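PDB 4L1N: conserved lipoprotein, putative from Clostridium novyi, which is of unknown function but, as a putative lipoprotein of the DUF4652 family grouped with beta-propellers, is probably tethered to the membrane. Local coordinates for residues A[162-165]-A[170-173]; A[50-55]-A[133-138]; A[69-74]-A[99-104]; A[142-147]-A[186-191]. One frame throughout, in Å; residues are numbered along the deposited sequence.

How the interactions relate
The four contacts span a chain with no helix, half of whose modelled residues lie in antiparallel strands. Interactions 2 and 3 belong to the larger sheet, with centres about 20 Å apart, and along the chain interaction 3 is nested in the loop that interaction 2 closes. Interactions 1 and 4, centres about 9 Å apart, lie where this sheet meets the three-stranded sheet of 169-177, 180-188 and 196-204; interaction 1 is nested within interaction 4. Interaction 3 stands apart, its centre about 27 Å from that of interaction 1 and about 32 Å from that of interaction 4. Loop 142-147 joins the two sheets: Ile-147 pairs with Ile-135 of interaction 2, Gly-146 with Val-171 of interaction 1.

Interaction 1. Residues A[162-165]-A[170-173]; sequences YNTK and QVVY
Tyr-162 and Val-171 face each other with CA atoms 7.6 Å apart, too far for direct backbone pairing; instead, each bonds through its main chain to residues 146-148, Tyr-162 to Leu-148 and Val-171 to Gly-146. What closes the gap is apolar. The CG2 branch of Val-171 approaches the Tyr-162 ring obliquely and meets its CD1 atom at 3.7 Å, and the same methyl lies 3.8 Å from Tyr-162 O. With CG1 anti to the backbone N of Val-171 (chi1 175°), CG2 is the branch turned toward the loop. Thr-164 adds a second methyl: its CG2 sits in the plane of the Tyr-162 ring, at the edge, and stands 4.4 Å from Val-171 CG2. The Thr-164 hydroxyl is occupied elsewhere, hydrogen-bonding Lys-169 O and Asp-166 N, which ties the two ends of the turn together. Within the loop, Asn-163 OD1 accepts a 2.8 Å bond from Lys-165 N, with the donor well above the carbonyl plane. Tyr-162 also packs on Ile-185 and Ile-203, and Val-171 on Val-183, so the pair contributes to an apolar layer on the three-stranded sheet. The contact lies where the chain passes from the larger antiparallel sheet to the smaller one: the loop 161-168, with its Asx turn at Asn-163, carries it from strand 157-160 into strand 169-177.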
# COMPACT_ATOMS: atom_id res chain seq x y z
N TYR A 162 -1.24 11.50 -0.18
CA TYR A 162 -1.38 12.05 -1.51
C TYR A 162 -2.62 11.50 -2.20
O TYR A 162 -2.64 10.35 -2.62
CB TYR A 162 -0.11 11.79 -2.37
CG TYR A 162 0.03 12.79 -3.49
CD1 TYR A 162 -0.82 12.77 -4.58
CD2 TYR A 162 0.95 13.83 -3.40
CE1 TYR A 162 -0.73 13.72 -5.60
CE2 TYR A 162 1.03 14.80 -4.40
CZ TYR A 162 0.18 14.75 -5.48
OH TYR A 162 0.24 15.67 -6.50
N ASN A 163 -3.64 12.33 -2.33
CA ASN A 163 -4.85 12.04 -3.07
C ASN A 163 -4.98 13.12 -4.13
O ASN A 163 -5.11 14.29 -3.76
CB ASN A 163 -6.06 12.02 -2.14
CG ASN A 163 -7.39 11.82 -2.83
OD1 ASN A 163 -7.50 11.79 -4.06
ND2 ASN A 163 -8.43 11.67 -2.05
N THR A 164 -4.94 12.75 -5.43
CA THR A 164 -5.03 13.72 -6.53
C THR A 164 -6.46 14.25 -6.76
O THR A 164 -6.63 15.17 -7.55
CB THR A 164 -4.52 13.12 -7.86
OG1 THR A 164 -5.48 12.18 -8.30
CG2 THR A 164 -3.15 12.45 -7.76
N LYS A 165 -7.48 13.61 -6.17
CA LYS A 165 -8.91 13.90 -6.33
C LYS A 165 -9.32 13.84 -7.85
O LYS A 165 -10.30 14.46 -8.27
CB LYS A 165 -9.32 15.22 -5.66
CG LYS A 165 -9.12 15.24 -4.14
CD LYS A 165 -10.37 14.85 -3.37
CE LYS A 165 -10.15 14.69 -1.88
NZ LYS A 165 -11.43 14.39 -1.18
N GLN A 170 -3.31 8.72 -11.06
CA GLN A 170 -3.14 7.68 -10.05
C GLN A 170 -1.75 7.65 -9.45
O GLN A 170 -0.81 7.47 -10.21
CB GLN A 170 -3.39 6.31 -10.69
CG GLN A 170 -4.76 6.12 -11.30
CD GLN A 170 -4.93 4.79 -12.00
OE1 GLN A 170 -4.07 3.90 -11.97
NE2 GLN A 170 -6.07 4.61 -12.64
N VAL A 171 -1.61 7.66 -8.11
CA VAL A 171 -0.32 7.45 -7.44
C VAL A 171 0.04 5.97 -7.65
O VAL A 171 -0.78 5.12 -7.35
CB VAL A 171 -0.37 7.84 -5.95
CG1 VAL A 171 0.94 7.51 -5.24
CG2 VAL A 171 -0.72 9.32 -5.77
N VAL A 172 1.20 5.68 -8.28
CA VAL A 172 1.59 4.30 -8.59
C VAL A 172 2.56 3.76 -7.53
O VAL A 172 2.50 2.57 -7.22
CB VAL A 172 2.13 4.05 -10.04
CG1 VAL A 172 1.03 4.18 -11.08
CG2 VAL A 172 3.30 4.96 -10.39
N TYR A 173 3.43 4.63 -6.96
CA TYR A 173 4.38 4.28 -5.89
C TYR A 173 4.97 5.55 -5.25
O TYR A 173 4.67 6.65 -5.68
CB TYR A 173 5.49 3.34 -6.40
CG TYR A 173 6.39 3.91 -7.47
CD1 TYR A 173 7.56 4.59 -7.14
CD2 TYR A 173 6.13 3.67 -8.82
CE1 TYR A 173 8.43 5.07 -8.13
CE2 TYR A 173 6.97 4.19 -9.82
CZ TYR A 173 8.14 4.85 -9.47
OH TYR A 173 9.01 5.32 -10.43

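Interaction 2. Residues A[50-55]-A[133-138]; sequences KMFLKK and VVISRA
Met-51, a selenomethionine, and Phe-52 meet Ile-135 by apolar contact, and its CD1 methyl is the point on which both converge. Met-51 reaches it tip to tip, CE lying 3.6 Å from Ile-135 CD1; the bend at chi3 (92°) turns this terminal methyl out of the line of the chain. Phe-52 comes from the direction opposite to Ile-135 and brings its far end to the same methyl, with CZ at 3.7 Å from Ile-135 CD1. Beside it, Val-133 CG1 lies 4.2 Å from Phe-52 CZ, and both aliphatic groups stand obliquely to the ring. The strands 49-56 and 130-137 belong to one antiparallel sheet, but strands 157-160 and 147-152 come between them; a separation of 10.5 Å between the CA atoms of Met-51 and Ile-135 is short for three flat strand spacings and implies a strongly curled sheet with these side chains turned inward. Tyr-149 and Val-151 of the intervening strand 147-152 pack against the same group, and Leu-109 and Leu-111 flank Phe-52. Polar bonding lies outside this apolar group: Lys-50 NZ donates in the carbonyl plane to Phe-52 O at 2.8 Å and also bonds Thr-155 O.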
# COMPACT_ATOMS: atom_id res chain seq x y z
N LYS A 50 -10.05 4.04 10.46
CA LYS A 50 -9.73 2.61 10.57
C LYS A 50 -10.10 1.92 9.25
O LYS A 50 -11.24 1.47 9.05
CB LYS A 50 -10.47 2.00 11.76
CG LYS A 50 -9.64 0.99 12.52
CD LYS A 50 -10.14 -0.41 12.31
CE LYS A 50 -9.53 -1.33 13.33
NZ LYS A 50 -8.15 -1.73 12.98
N MSE A 51 -9.14 1.94 8.31
CA MSE A 51 -9.30 1.38 6.96
C MSE A 51 -8.99 -0.09 6.91
O MSE A 51 -9.52 -0.80 6.04
CB MSE A 51 -8.37 2.07 5.99
CG MSE A 51 -8.95 3.33 5.39
SE MSE A 51 -7.84 3.78 3.89
CE MSE A 51 -8.81 2.83 2.48
N PHE A 52 -8.08 -0.53 7.80
CA PHE A 52 -7.57 -1.89 7.86
C PHE A 52 -7.91 -2.58 9.17
O PHE A 52 -8.00 -1.95 10.22
CB PHE A 52 -6.05 -1.87 7.67
CG PHE A 52 -5.61 -1.50 6.28
CD1 PHE A 52 -5.43 -0.17 5.92
CD2 PHE A 52 -5.37 -2.48 5.32
CE1 PHE A 52 -5.02 0.17 4.63
CE2 PHE A 52 -4.97 -2.14 4.03
CZ PHE A 52 -4.77 -0.82 3.71
N LEU A 53 -8.11 -3.89 9.08
CA LEU A 53 -8.44 -4.77 10.18
C LEU A 53 -7.22 -5.62 10.50
O LEU A 53 -6.64 -6.21 9.57
CB LEU A 53 -9.65 -5.66 9.83
CG LEU A 53 -10.93 -4.97 9.36
CD1 LEU A 53 -11.91 -5.99 8.81
CD2 LEU A 53 -11.58 -4.18 10.49
N LYS A 54 -6.78 -5.65 11.77
CA LYS A 54 -5.63 -6.47 12.13
C LYS A 54 -6.13 -7.90 12.41
O LYS A 54 -6.99 -8.09 13.27
CB LYS A 54 -4.88 -5.86 13.34
CG LYS A 54 -3.62 -6.63 13.68
CD LYS A 54 -3.02 -6.27 15.01
CE LYS A 54 -1.85 -7.19 15.28
NZ LYS A 54 -1.39 -7.15 16.70
N LYS A 55 -5.62 -8.89 11.66
CA LYS A 55 -6.00 -10.29 11.86
C LYS A 55 -4.75 -11.09 12.17
O LYS A 55 -3.89 -11.24 11.31
CB LYS A 55 -6.73 -10.85 10.63
CG LYS A 55 -8.07 -10.18 10.34
CD LYS A 55 -8.63 -10.63 9.01
CE LYS A 55 -9.94 -9.97 8.67
NZ LYS A 55 -11.04 -10.42 9.56
N VAL A 133 1.02 3.16 1.86
CA VAL A 133 0.21 2.19 1.12
C VAL A 133 -0.54 2.89 -0.03
O VAL A 133 -1.21 3.90 0.18
CB VAL A 133 -0.77 1.41 2.05
CG1 VAL A 133 -1.53 0.32 1.28
CG2 VAL A 133 -0.06 0.80 3.25
N VAL A 134 -0.46 2.29 -1.23
CA VAL A 134 -1.22 2.73 -2.39
C VAL A 134 -2.45 1.81 -2.47
O VAL A 134 -2.30 0.59 -2.49
CB VAL A 134 -0.42 2.76 -3.72
CG1 VAL A 134 -1.34 3.08 -4.89
CG2 VAL A 134 0.73 3.75 -3.64
N ILE A 135 -3.65 2.40 -2.48
CA ILE A 135 -4.89 1.66 -2.59
C ILE A 135 -5.48 1.97 -3.95
O ILE A 135 -5.82 3.12 -4.25
CB ILE A 135 -5.85 1.91 -1.40
CG1 ILE A 135 -5.33 1.14 -0.17
CG2 ILE A 135 -7.29 1.46 -1.73
CD1 ILE A 135 -5.63 1.71 1.11
N SER A 136 -5.56 0.91 -4.78
CA SER A 136 -6.09 0.86 -6.15
C SER A 136 -7.29 -0.10 -6.24
O SER A 136 -7.50 -0.86 -5.32
CB SER A 136 -5.00 0.41 -7.11
OG SER A 136 -4.64 -0.95 -6.93
N ARG A 137 -8.02 -0.10 -7.38
CA ARG A 137 -9.12 -1.02 -7.66
C ARG A 137 -8.52 -2.41 -7.80
O ARG A 137 -7.39 -2.53 -8.28
CB ARG A 137 -9.92 -0.60 -8.90
CG ARG A 137 -10.86 0.60 -8.70
CD ARG A 137 -12.16 0.23 -8.01
NE ARG A 137 -13.24 1.21 -8.19
CZ ARG A 137 -13.41 2.30 -7.44
NH1 ARG A 137 -12.56 2.59 -6.47
NH2 ARG A 137 -14.43 3.12 -7.68
N ALA A 138 -9.22 -3.43 -7.27
CA ALA A 138 -8.75 -4.81 -7.22
C ALA A 138 -8.76 -5.48 -8.58
O ALA A 138 -7.94 -6.36 -8.85
CB ALA A 138 -9.59 -5.61 -6.25

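Interaction 3. Residues A[69-74]-A[99-104]; sequences WKNSSN and KNLKEQ
Lys-99 crosses Trp-69 at about a right angle and lays its ammonium end over one face of the indole. Its NZ stands 3.5 Å from the centroid of the five-membered ring, 18° off the ring normal, a cation-pi contact. One atom back, CE sits over the six-membered ring, 4.0 Å from its centroid and 8° off the normal, as a CH-pi contact. The side chain reaches both rings because it bends at chi3 (58°); CD remains against the far end of the indole, 3.8 Å from Trp-69 CH2. Farther along, Asn-71 and Leu-101 meet at a slant: the CD1 methyl of Leu-101 lies 3.4 Å from Asn-71 ND2, while that amide bonds Asn-75 OD1 through ND2 and Ser-78 OG through OD1. Strand 77-82 runs between the two segments, pairing with strand 70-71 and with strand 95-100, so both contacts reach across it at the edge of the larger sheet. Trp-69 NE1 is 3.5 Å from Lys-99 NZ, but both are donors and cannot bond each other. At this surface site the contact is consistent with attraction of the lysine's positive charge to the indole pi cloud, supplemented by the fit of the lysine methylenes on the ring.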
# COMPACT_ATOMS: atom_id res chain seq x y z
N TRP A 69 9.54 -9.50 0.78
CA TRP A 69 9.50 -8.92 2.12
C TRP A 69 10.39 -7.68 2.23
O TRP A 69 11.61 -7.80 2.17
CB TRP A 69 9.94 -9.95 3.16
CG TRP A 69 8.95 -11.03 3.49
CD1 TRP A 69 9.05 -12.35 3.16
CD2 TRP A 69 7.82 -10.92 4.37
NE1 TRP A 69 8.03 -13.06 3.74
CE2 TRP A 69 7.26 -12.21 4.49
CE3 TRP A 69 7.22 -9.84 5.05
CZ2 TRP A 69 6.09 -12.45 5.23
CZ3 TRP A 69 6.08 -10.09 5.81
CH2 TRP A 69 5.53 -11.38 5.89
N LYS A 70 9.78 -6.50 2.40
CA LYS A 70 10.50 -5.25 2.61
C LYS A 70 10.64 -5.07 4.10
O LYS A 70 9.64 -4.99 4.82
CB LYS A 70 9.75 -4.05 1.98
CG LYS A 70 10.19 -3.64 0.58
CD LYS A 70 9.18 -2.65 -0.01
CE LYS A 70 9.39 -2.37 -1.48
NZ LYS A 70 8.10 -2.21 -2.19
N ASN A 71 11.88 -5.06 4.58
CA ASN A 71 12.17 -4.91 6.00
C ASN A 71 12.04 -3.47 6.45
O ASN A 71 12.26 -2.54 5.67
CB ASN A 71 13.59 -5.37 6.26
CG ASN A 71 13.70 -6.71 6.90
OD1 ASN A 71 13.13 -7.71 6.44
ND2 ASN A 71 14.47 -6.77 7.96
N SER A 72 11.71 -3.28 7.74
CA SER A 72 11.64 -1.96 8.36
C SER A 72 13.08 -1.40 8.47
O SER A 72 14.03 -2.19 8.44
CB SER A 72 10.98 -2.08 9.73
OG SER A 72 10.97 -0.84 10.41
N SER A 73 13.25 -0.07 8.60
CA SER A 73 14.60 0.51 8.71
C SER A 73 15.38 -0.05 9.92
O SER A 73 16.55 -0.37 9.77
CB SER A 73 14.55 2.04 8.78
OG SER A 73 14.30 2.52 10.09
N ASN A 74 14.71 -0.21 11.09
CA ASN A 74 15.29 -0.74 12.33
C ASN A 74 15.40 -2.29 12.32
O ASN A 74 15.86 -2.88 13.30
CB ASN A 74 14.48 -0.28 13.56
CG ASN A 74 13.05 -0.78 13.66
OD1 ASN A 74 12.48 -1.39 12.75
ND2 ASN A 74 12.42 -0.51 14.80
N LYS A 99 5.25 -8.93 9.88
CA LYS A 99 6.03 -9.86 10.67
C LYS A 99 6.87 -9.12 11.70
O LYS A 99 7.63 -8.22 11.33
CB LYS A 99 6.96 -10.63 9.71
CG LYS A 99 7.07 -12.13 9.91
CD LYS A 99 7.62 -12.86 8.65
CE LYS A 99 8.98 -12.39 8.16
NZ LYS A 99 9.43 -13.12 6.94
N ASN A 100 6.73 -9.46 13.00
CA ASN A 100 7.59 -8.92 14.05
C ASN A 100 8.77 -9.86 14.10
O ASN A 100 8.64 -10.97 14.62
CB ASN A 100 6.87 -8.80 15.40
CG ASN A 100 7.69 -8.10 16.47
OD1 ASN A 100 8.90 -8.32 16.65
ND2 ASN A 100 7.01 -7.27 17.25
N LEU A 101 9.88 -9.46 13.46
CA LEU A 101 11.08 -10.28 13.30
C LEU A 101 11.71 -10.66 14.63
O LEU A 101 12.26 -11.76 14.73
CB LEU A 101 12.10 -9.56 12.41
CG LEU A 101 11.69 -9.38 10.95
CD1 LEU A 101 12.59 -8.40 10.28
CD2 LEU A 101 11.70 -10.68 10.19
N LYS A 102 11.57 -9.81 15.67
CA LYS A 102 12.10 -10.09 17.00
C LYS A 102 11.26 -11.17 17.70
O LYS A 102 11.77 -12.26 17.96
CB LYS A 102 12.15 -8.81 17.84
N GLU A 103 9.97 -10.87 17.96
CA GLU A 103 9.00 -11.73 18.67
C GLU A 103 8.55 -12.95 17.85
O GLU A 103 7.90 -13.84 18.40
CB GLU A 103 7.75 -10.90 19.05
CG GLU A 103 8.02 -9.68 19.92
CD GLU A 103 7.45 -9.71 21.32
OE1 GLU A 103 6.23 -9.93 21.46
OE2 GLU A 103 8.22 -9.47 22.28
N GLN A 104 8.87 -12.98 16.54
CA GLN A 104 8.49 -14.01 15.57
C GLN A 104 6.94 -14.07 15.39
O GLN A 104 6.40 -15.11 15.00
CB GLN A 104 9.10 -15.40 15.91
CG GLN A 104 10.39 -15.70 15.14
CD GLN A 104 10.16 -15.87 13.64
OE1 GLN A 104 9.77 -16.94 13.17
NE2 GLN A 104 10.40 -14.81 12.86

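Interaction 4. Residues A[142-147]-A[186-191]; sequences VSQGGI and LVYEDD
Gln-144, the last residue of an inverse gamma turn centred on Ser-143, in which its N bonds Val-142 O at 2.9 Å, reaches from the loop 142-147 to Leu-186 and Tyr-188. The loop joins strands 130-137 and 147-152 of the larger sheet, and here it packs against strand 180-188 of the smaller one. At its root, CB of Gln-144 points toward that strand, and CG continues anti to the carbonyl carbon (chi1 -52°). From CG the chain runs extended, and it is the amide that does most of the touching. CD comes within 3.9 Å of Leu-186 CD2, and OE1 lies closer to the same methyl, at 3.7 Å, the two side chains slanting past one another. The other tip atom, NE2, turns toward the tyrosine and stops 3.7 Å from Tyr-188 OH, without a hydrogen bond; amide and ring planes are 84° apart, nearly perpendicular. Tyr-188 also borders the turn itself. The carbonyl oxygen of Val-142 lies at the edge of its ring, near the plane, and this oxygen accepts from Gln-170 NE2 as well as from Gln-144 N. Leu-193 packs on both Val-142 and Tyr-188, and Ser-196 of strand 196-204 touches Leu-186 and Tyr-188. Beside the carbonyl, a methyl completes the meeting, with Val-142 CG1 resting 4.3 Å from Tyr-188 CE2.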
# COMPACT_ATOMS: atom_id res chain seq x y z
N VAL A 142 -6.58 -0.79 -15.95
CA VAL A 142 -6.32 0.63 -15.83
C VAL A 142 -5.87 1.01 -14.39
O VAL A 142 -5.08 1.94 -14.20
CB VAL A 142 -7.60 1.37 -16.29
CG1 VAL A 142 -7.75 2.75 -15.63
CG2 VAL A 142 -7.65 1.45 -17.81
N SER A 143 -6.34 0.23 -13.42
CA SER A 143 -6.14 0.32 -11.98
C SER A 143 -4.68 -0.01 -11.50
O SER A 143 -4.48 -0.90 -10.67
CB SER A 143 -7.12 -0.64 -11.31
OG SER A 143 -6.94 -1.96 -11.81
N GLN A 144 -3.70 0.73 -11.98
CA GLN A 144 -2.28 0.54 -11.63
C GLN A 144 -1.91 1.26 -10.33
O GLN A 144 -0.92 0.89 -9.68
CB GLN A 144 -1.35 1.02 -12.76
CG GLN A 144 -1.67 0.46 -14.12
CD GLN A 144 -0.68 0.91 -15.17
OE1 GLN A 144 0.44 1.39 -14.88
NE2 GLN A 144 -1.06 0.74 -16.44
N GLY A 145 -2.66 2.30 -10.00
CA GLY A 145 -2.44 3.09 -8.81
C GLY A 145 -3.70 3.70 -8.27
O GLY A 145 -4.80 3.37 -8.73
N GLY A 146 -3.55 4.60 -7.31
CA GLY A 146 -4.68 5.27 -6.69
C GLY A 146 -4.28 6.33 -5.70
O GLY A 146 -3.62 7.31 -6.05
N ILE A 147 -4.70 6.14 -4.44
CA ILE A 147 -4.42 7.10 -3.37
C ILE A 147 -3.34 6.54 -2.47
O ILE A 147 -3.35 5.34 -2.17
CB ILE A 147 -5.73 7.45 -2.59
CG1 ILE A 147 -6.83 7.95 -3.55
CG2 ILE A 147 -5.47 8.48 -1.50
CD1 ILE A 147 -8.26 7.77 -3.09
N LEU A 186 0.68 8.51 -12.34
CA LEU A 186 0.41 8.15 -13.72
C LEU A 186 -0.82 8.97 -14.18
O LEU A 186 -1.94 8.81 -13.65
CB LEU A 186 0.20 6.64 -13.88
CG LEU A 186 -0.32 6.13 -15.25
CD1 LEU A 186 0.79 6.02 -16.26
CD2 LEU A 186 -1.07 4.79 -15.10
N VAL A 187 -0.59 9.93 -15.10
CA VAL A 187 -1.65 10.78 -15.62
C VAL A 187 -2.14 10.30 -16.99
O VAL A 187 -1.34 10.18 -17.90
CB VAL A 187 -1.22 12.25 -15.71
CG1 VAL A 187 -2.43 13.13 -15.95
CG2 VAL A 187 -0.46 12.68 -14.47
N TYR A 188 -3.44 10.02 -17.11
CA TYR A 188 -4.11 9.68 -18.36
C TYR A 188 -4.63 11.00 -18.94
O TYR A 188 -5.08 11.86 -18.19
CB TYR A 188 -5.22 8.68 -18.12
CG TYR A 188 -4.75 7.26 -17.85
CD1 TYR A 188 -4.31 6.44 -18.89
CD2 TYR A 188 -4.85 6.70 -16.58
CE1 TYR A 188 -3.95 5.11 -18.67
CE2 TYR A 188 -4.48 5.38 -16.34
CZ TYR A 188 -4.02 4.58 -17.38
OH TYR A 188 -3.67 3.27 -17.12
N GLU A 189 -4.47 11.21 -20.25
CA GLU A 189 -4.85 12.46 -20.91
C GLU A 189 -6.35 12.65 -20.98
O GLU A 189 -6.82 13.79 -20.85
CB GLU A 189 -4.23 12.56 -22.31
CG GLU A 189 -2.70 12.57 -22.36
CD GLU A 189 -1.88 13.43 -21.41
OE1 GLU A 189 -2.19 14.64 -21.25
OE2 GLU A 189 -0.89 12.91 -20.84
N ASP A 190 -7.12 11.57 -21.18
CA ASP A 190 -8.57 11.62 -21.31
C ASP A 190 -9.21 10.30 -20.88
O ASP A 190 -8.52 9.37 -20.46
CB ASP A 190 -8.98 11.99 -22.75
CG ASP A 190 -8.53 11.04 -23.82
OD1 ASP A 190 -8.16 9.90 -23.49
OD2 ASP A 190 -8.51 11.44 -24.99
N ASP A 191 -10.54 10.20 -21.04
CA ASP A 191 -11.32 9.07 -20.59
C ASP A 191 -11.16 7.82 -21.44
O ASP A 191 -11.63 6.76 -21.02
CB ASP A 191 -12.80 9.45 -20.48
CG ASP A 191 -13.14 10.26 -19.24
OD1 ASP A 191 -12.28 10.37 -18.32
OD2 ASP A 191 -14.28 10.76 -19.16